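Local coordinates for protein sorbitol-6-phosphate dehydrogenase (Erwinia amylovora CFBP1430, PDB 5O3Z) that probably oxidises sorbitol 6-phosphate at carbon 2 to fructose 6-phosphate, as a sorbitol-6-phosphate 2-dehydrogenase of the short-chain dehydrogenase/reductase family, at residues Leu26-Tyr31 with Asn51-Ala56; Leu22-Ala27 with Asn44-Thr49. All blocks are in the same frame, centred on the assembly; numbering follows the deposited sequence.

Contact 1: residues Leu26-Tyr31 with Asn51-Ala56; sequences LAQAGY and NSRYGA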
loop_
_atom_site.group_PDB
_atom_site.type_symbol
_atom_site.label_atom_id
_atom_site.label_comp_id
_atom_site.label_asym_id
_atom_site.label_seq_id
_atom_site.Cartn_x
_atom_site.Cartn_y
_atom_site.Cartn_z
ATOM N N LEU A 26 -20.486 -23.240 4.347
ATOM C CA LEU A 26 -21.143 -22.548 5.427
ATOM C C LEU A 26 -22.199 -23.402 6.141
ATOM O O LEU A 26 -22.435 -23.244 7.322
ATOM C CB LEU A 26 -21.798 -21.282 4.921
ATOM C CG LEU A 26 -20.801 -20.159 4.552
ATOM C CD1 LEU A 26 -21.472 -19.173 3.614
ATOM C CD2 LEU A 26 -20.391 -19.442 5.808
ATOM N N ALA A 27 -22.860 -24.262 5.410
ATOM C CA ALA A 27 -23.856 -25.150 6.077
ATOM C C ALA A 27 -23.085 -26.096 7.013
ATOM O O ALA A 27 -23.401 -26.226 8.183
ATOM C CB ALA A 27 -24.601 -25.921 5.022
ATOM N N GLN A 28 -22.041 -26.700 6.479
ATOM C CA GLN A 28 -21.131 -27.535 7.300
ATOM C C GLN A 28 -20.629 -26.867 8.562
ATOM O O GLN A 28 -20.693 -27.450 9.649
ATOM C CB GLN A 28 -19.961 -27.982 6.463
ATOM C CG GLN A 28 -19.081 -29.010 7.154
ATOM C CD GLN A 28 -17.834 -29.168 6.365
ATOM O OE1 GLN A 28 -17.045 -28.193 6.237
ATOM N NE2 GLN A 28 -17.658 -30.332 5.745
ATOM N N ALA A 29 -20.180 -25.630 8.459
ATOM C CA ALA A 29 -19.782 -24.835 9.638
ATOM C C ALA A 29 -20.908 -24.495 10.595
ATOM O O ALA A 29 -20.694 -23.811 11.602
ATOM C CB ALA A 29 -19.108 -23.555 9.185
ATOM N N GLY A 30 -22.142 -24.935 10.303
ATOM C CA GLY A 30 -23.242 -24.645 11.167
ATOM C C GLY A 30 -24.144 -23.475 10.828
ATOM O O GLY A 30 -24.966 -23.106 11.660
ATOM N N TYR A 31 -24.003 -22.877 9.639
ATOM C CA TYR A 31 -24.877 -21.758 9.239
ATOM C C TYR A 31 -26.202 -22.255 8.593
ATOM O O TYR A 31 -26.223 -23.231 7.816
ATOM C CB TYR A 31 -24.136 -20.763 8.274
ATOM C CG TYR A 31 -23.007 -19.859 8.893
ATOM C CD1 TYR A 31 -21.690 -20.319 9.032
ATOM C CD2 TYR A 31 -23.267 -18.533 9.256
ATOM C CE1 TYR A 31 -20.700 -19.491 9.541
ATOM C CE2 TYR A 31 -22.298 -17.710 9.786
ATOM C CZ TYR A 31 -21.014 -18.208 9.948
ATOM O OH TYR A 31 -20.070 -17.362 10.456
ATOM N N ASN A 51 -30.377 -29.200 2.358
ATOM C CA ASN A 51 -31.385 -29.792 3.288
ATOM C C ASN A 51 -31.434 -31.343 3.300
ATOM O O ASN A 51 -31.697 -31.946 4.329
ATOM C CB ASN A 51 -32.774 -29.225 3.032
ATOM C CG ASN A 51 -32.843 -27.728 3.288
ATOM O OD1 ASN A 51 -32.075 -27.165 4.091
ATOM N ND2 ASN A 51 -33.788 -27.082 2.643
ATOM N N SER A 52 -31.125 -31.981 2.177
ATOM C CA SER A 52 -31.000 -33.444 2.113
ATOM C C SER A 52 -29.866 -34.006 2.982
ATOM O O SER A 52 -29.874 -35.231 3.274
ATOM C CB SER A 52 -30.748 -33.906 0.679
ATOM O OG SER A 52 -31.939 -33.722 -0.066
ATOM N N ARG A 53 -28.868 -33.165 3.324
ATOM C CA ARG A 53 -27.772 -33.557 4.205
ATOM C C ARG A 53 -27.892 -33.052 5.633
ATOM O O ARG A 53 -27.468 -33.754 6.552
ATOM C CB ARG A 53 -26.450 -33.120 3.609
ATOM C CG ARG A 53 -25.342 -32.875 4.623
ATOM C CD ARG A 53 -23.981 -32.830 3.971
ATOM N NE ARG A 53 -22.947 -32.975 5.003
ATOM C CZ ARG A 53 -21.639 -32.845 4.784
ATOM N NH1 ARG A 53 -21.166 -32.555 3.576
ATOM N NH2 ARG A 53 -20.783 -32.983 5.780
ATOM N N TYR A 54 -28.471 -31.870 5.848
ATOM C CA TYR A 54 -28.381 -31.163 7.124
ATOM C C TYR A 54 -29.702 -31.000 7.847
ATOM O O TYR A 54 -29.700 -30.546 8.994
ATOM C CB TYR A 54 -27.754 -29.746 6.951
ATOM C CG TYR A 54 -26.307 -29.735 6.587
ATOM C CD1 TYR A 54 -25.343 -30.053 7.540
ATOM C CD2 TYR A 54 -25.900 -29.516 5.300
ATOM C CE1 TYR A 54 -24.011 -30.096 7.215
ATOM C CE2 TYR A 54 -24.559 -29.550 4.961
ATOM C CZ TYR A 54 -23.629 -29.840 5.947
ATOM O OH TYR A 54 -22.297 -29.898 5.623
ATOM N N GLY A 55 -30.818 -31.321 7.192
ATOM C CA GLY A 55 -32.148 -31.190 7.799
ATOM C C GLY A 55 -32.963 -30.158 7.034
ATOM O O GLY A 55 -32.396 -29.197 6.469
ATOM N N ALA A 56 -34.281 -30.352 6.992
ATOM C CA ALA A 56 -35.188 -29.423 6.305
ATOM C C ALA A 56 -35.104 -28.031 6.924
ATOM O O ALA A 56 -34.941 -27.896 8.127
ATOM C CB ALA A 56 -36.624 -29.945 6.359
#
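Tyr54 lays its ring against the last helical turn before Gly30, where Ala27 and Gln28 receive it. The methyl group of Ala27 sits above one ring face, CB 4.1 Å from the centroid of the Tyr54 ring and 30° off its normal, an off-centre CH-pi contact whose closest pair is Ala27 CB and Tyr54 CE2 at 3.6 Å. The phenol end reaches on to Gln28: Tyr54 OH lies 3.1 Å from both CA and CB of that residue, a snug approach of oxygen to aliphatic carbon. Gln28 N is also near the hydroxyl, but the angle is too poor for a hydrogen bond. In the Rossmann-type fold of short-chain dehydrogenases, helices 17-28 and 40-54 lie next to each other in sequence, joined by strand 32-37, and here their C-terminal ends meet. The first helix stops in a Schellman motif at Gly30, with Gly30 N bonded to Ala27 O at 2.8 Å and Tyr31 N to Leu26 O; the second ends at Gly55, also with positive phi. Arg53 closes over the other face of the tyrosine, its CG 3.4 Å above the Tyr54 ring plane. It swings CG beside its carbonyl carbon (chi1 153°) and runs extended to NE, so the guanidinium passes over Tyr54 OH and ends loosely near the Gln28 amide, Arg53 NH2 4.1 Å from Gln28 NE2 and the two planes 79° apart.

Contact 2: residues Leu22-Ala27 with Asn44-Thr49; sequences LCEGLA and NRLADT
Leu46 carries its CG anti to the backbone N (chi1 180°), which sends both methyl groups across the groove toward helix 17-28, while Glu24, with CG beside its own backbone N (chi1 -58°) and an extended chain beyond, brings its carboxylate round beside one of them, CD1. The leucine fork then divides its work. CD2 rests on the side of Cys23, 3.8 Å from Cys23 CB, and CD1 lies against the outer part of Glu24, 3.5 Å from Glu24 OE2 and 4.1 Å from Glu24 CG. Leu46 thus straddles two consecutive residues of the facing helix. The two helix backbones stay well apart: Glu24 CA and Leu46 CA, the nearest such pair, are 8.4 Å from each other. Beneath the groove runs the parallel sheet of the Rossmann-type fold. Cys23 and Leu46 both touch Val35 of strand 32-37, and Cys23 also reaches Val11 of strand 8-12, so the inner half of the contact belongs to the apolar layer between helices and sheet. One turn further along helix 40-54, Thr49 bends back to its own helix, OG1 bonded to Arg45 O at 3.0 Å. Across the groove the chemistry changes from buried thiol-bearing methylene to carboxylate within one side chain's width, which implies that what passes between the segments is mainly van der Waals packing on Leu46, with the acid of Glu24 lying along its more polar, outer border.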
loop_
_atom_site.group_PDB
_atom_site.type_symbol
_atom_site.label_atom_id
_atom_site.label_comp_id
_atom_site.label_asym_id
_atom_site.label_seq_id
_atom_site.Cartn_x
_atom_site.Cartn_y
_atom_site.Cartn_z
ATOM N N LEU A 22 -19.087 -22.181 -1.328
ATOM C CA LEU A 22 -19.148 -21.473 -0.058
ATOM C C LEU A 22 -20.441 -21.751 0.689
ATOM O O LEU A 22 -20.431 -21.812 1.911
ATOM C CB LEU A 22 -18.970 -19.970 -0.237
ATOM C CG LEU A 22 -17.640 -19.499 -0.791
ATOM C CD1 LEU A 22 -17.753 -18.004 -1.129
ATOM C CD2 LEU A 22 -16.535 -19.721 0.251
ATOM N N CYS A 23 -21.563 -21.866 -0.055
ATOM C CA CYS A 23 -22.873 -22.228 0.577
ATOM C C CYS A 23 -22.778 -23.575 1.313
ATOM O O CYS A 23 -23.208 -23.699 2.444
ATOM C CB CYS A 23 -23.982 -22.293 -0.489
ATOM S SG CYS A 23 -24.482 -20.669 -1.109
ATOM N N GLU A 24 -22.186 -24.557 0.668
ATOM C CA GLU A 24 -22.060 -25.902 1.287
ATOM C C GLU A 24 -21.141 -25.874 2.514
ATOM O O GLU A 24 -21.426 -26.452 3.604
ATOM C CB GLU A 24 -21.505 -26.885 0.289
ATOM C CG GLU A 24 -22.369 -26.983 -0.947
ATOM C CD GLU A 24 -22.163 -28.252 -1.752
ATOM O OE1 GLU A 24 -21.875 -29.315 -1.164
ATOM O OE2 GLU A 24 -22.326 -28.193 -2.976
ATOM N N GLY A 25 -20.049 -25.131 2.342
ATOM C CA GLY A 25 -19.062 -24.960 3.385
ATOM C C GLY A 25 -19.622 -24.240 4.575
ATOM O O GLY A 25 -19.305 -24.576 5.690
ATOM N N LEU A 26 -20.486 -23.240 4.347
ATOM C CA LEU A 26 -21.143 -22.548 5.427
ATOM C C LEU A 26 -22.199 -23.402 6.141
ATOM O O LEU A 26 -22.435 -23.244 7.322
ATOM C CB LEU A 26 -21.798 -21.282 4.921
ATOM C CG LEU A 26 -20.801 -20.159 4.552
ATOM C CD1 LEU A 26 -21.472 -19.173 3.614
ATOM C CD2 LEU A 26 -20.391 -19.442 5.808
ATOM N N ALA A 27 -22.860 -24.262 5.410
ATOM C CA ALA A 27 -23.856 -25.150 6.077
ATOM C C ALA A 27 -23.085 -26.096 7.013
ATOM O O ALA A 27 -23.401 -26.226 8.183
ATOM C CB ALA A 27 -24.601 -25.921 5.022
ATOM N N ASN A 44 -32.407 -23.036 -5.810
ATOM C CA ASN A 44 -33.313 -24.014 -5.128
ATOM C C ASN A 44 -32.789 -25.415 -4.984
ATOM O O ASN A 44 -32.989 -26.018 -3.919
ATOM C CB ASN A 44 -34.663 -24.054 -5.823
ATOM C CG ASN A 44 -35.453 -22.787 -5.587
ATOM O OD1 ASN A 44 -35.661 -22.367 -4.453
ATOM N ND2 ASN A 44 -35.903 -22.168 -6.655
ATOM N N ARG A 45 -32.179 -25.948 -6.041
ATOM C CA ARG A 45 -31.601 -27.291 -6.023
ATOM C C ARG A 45 -30.368 -27.479 -5.106
ATOM O O ARG A 45 -30.156 -28.562 -4.511
ATOM C CB ARG A 45 -31.156 -27.633 -7.432
ATOM C CG ARG A 45 -30.649 -29.045 -7.626
ATOM C CD ARG A 45 -29.743 -29.118 -8.842
ATOM N NE ARG A 45 -30.037 -27.981 -9.724
ATOM C CZ ARG A 45 -30.875 -27.981 -10.753
ATOM N NH1 ARG A 45 -31.519 -29.082 -11.097
ATOM N NH2 ARG A 45 -31.077 -26.857 -11.437
ATOM N N LEU A 46 -29.517 -26.447 -5.034
ATOM C CA LEU A 46 -28.406 -26.487 -4.127
ATOM C C LEU A 46 -28.961 -26.440 -2.738
ATOM O O LEU A 46 -28.510 -27.188 -1.918
ATOM C CB LEU A 46 -27.413 -25.298 -4.356
ATOM C CG LEU A 46 -26.209 -25.310 -3.417
ATOM C CD1 LEU A 46 -25.307 -26.476 -3.758
ATOM C CD2 LEU A 46 -25.413 -24.030 -3.512
ATOM N N ALA A 47 -29.957 -25.598 -2.447
ATOM C CA ALA A 47 -30.558 -25.594 -1.135
ATOM C C ALA A 47 -31.207 -26.958 -0.760
ATOM O O ALA A 47 -31.266 -27.316 0.412
ATOM C CB ALA A 47 -31.603 -24.501 -1.024
ATOM N N ASP A 48 -31.723 -27.661 -1.757
ATOM C CA ASP A 48 -32.347 -28.999 -1.541
ATOM C C ASP A 48 -31.219 -29.974 -1.167
ATOM O O ASP A 48 -31.306 -30.666 -0.185
ATOM C CB ASP A 48 -33.042 -29.508 -2.842
ATOM C CG ASP A 48 -34.446 -28.859 -3.090
ATOM O OD1 ASP A 48 -35.013 -28.175 -2.201
ATOM O OD2 ASP A 48 -35.000 -29.074 -4.199
ATOM N N THR A 49 -30.167 -30.011 -1.962
ATOM C CA THR A 49 -28.938 -30.753 -1.587
ATOM C C THR A 49 -28.491 -30.488 -0.137
ATOM O O THR A 49 -28.259 -31.405 0.652
ATOM C CB THR A 49 -27.821 -30.370 -2.547
ATOM O OG1 THR A 49 -28.225 -30.744 -3.867
ATOM C CG2 THR A 49 -26.474 -31.040 -2.175
#

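Contacts 1 and 2 are successive stations along one interface, that between helices 17-28 and 40-54, with their centres about 7 Å apart. Segments 26-31 and 22-27 overlap at Leu26 and Ala27, yet Ala27 takes no part in contact 2; it meets Tyr54 in contact 1 and also touches Ile50, which lies between segments 44-49 and 51-56. The two contacts touch where Tyr54 OH packs 4.1 Å from Glu24 O. Helix 17-28 probably starts at the glycine-rich cofactor-binding turn, as in relatives; contact 2 is nearer this end and nearer the chain's centre (about 15 Å from its own centre, against about 20 Å for contact 1). No other subunit of the tetramer touches either.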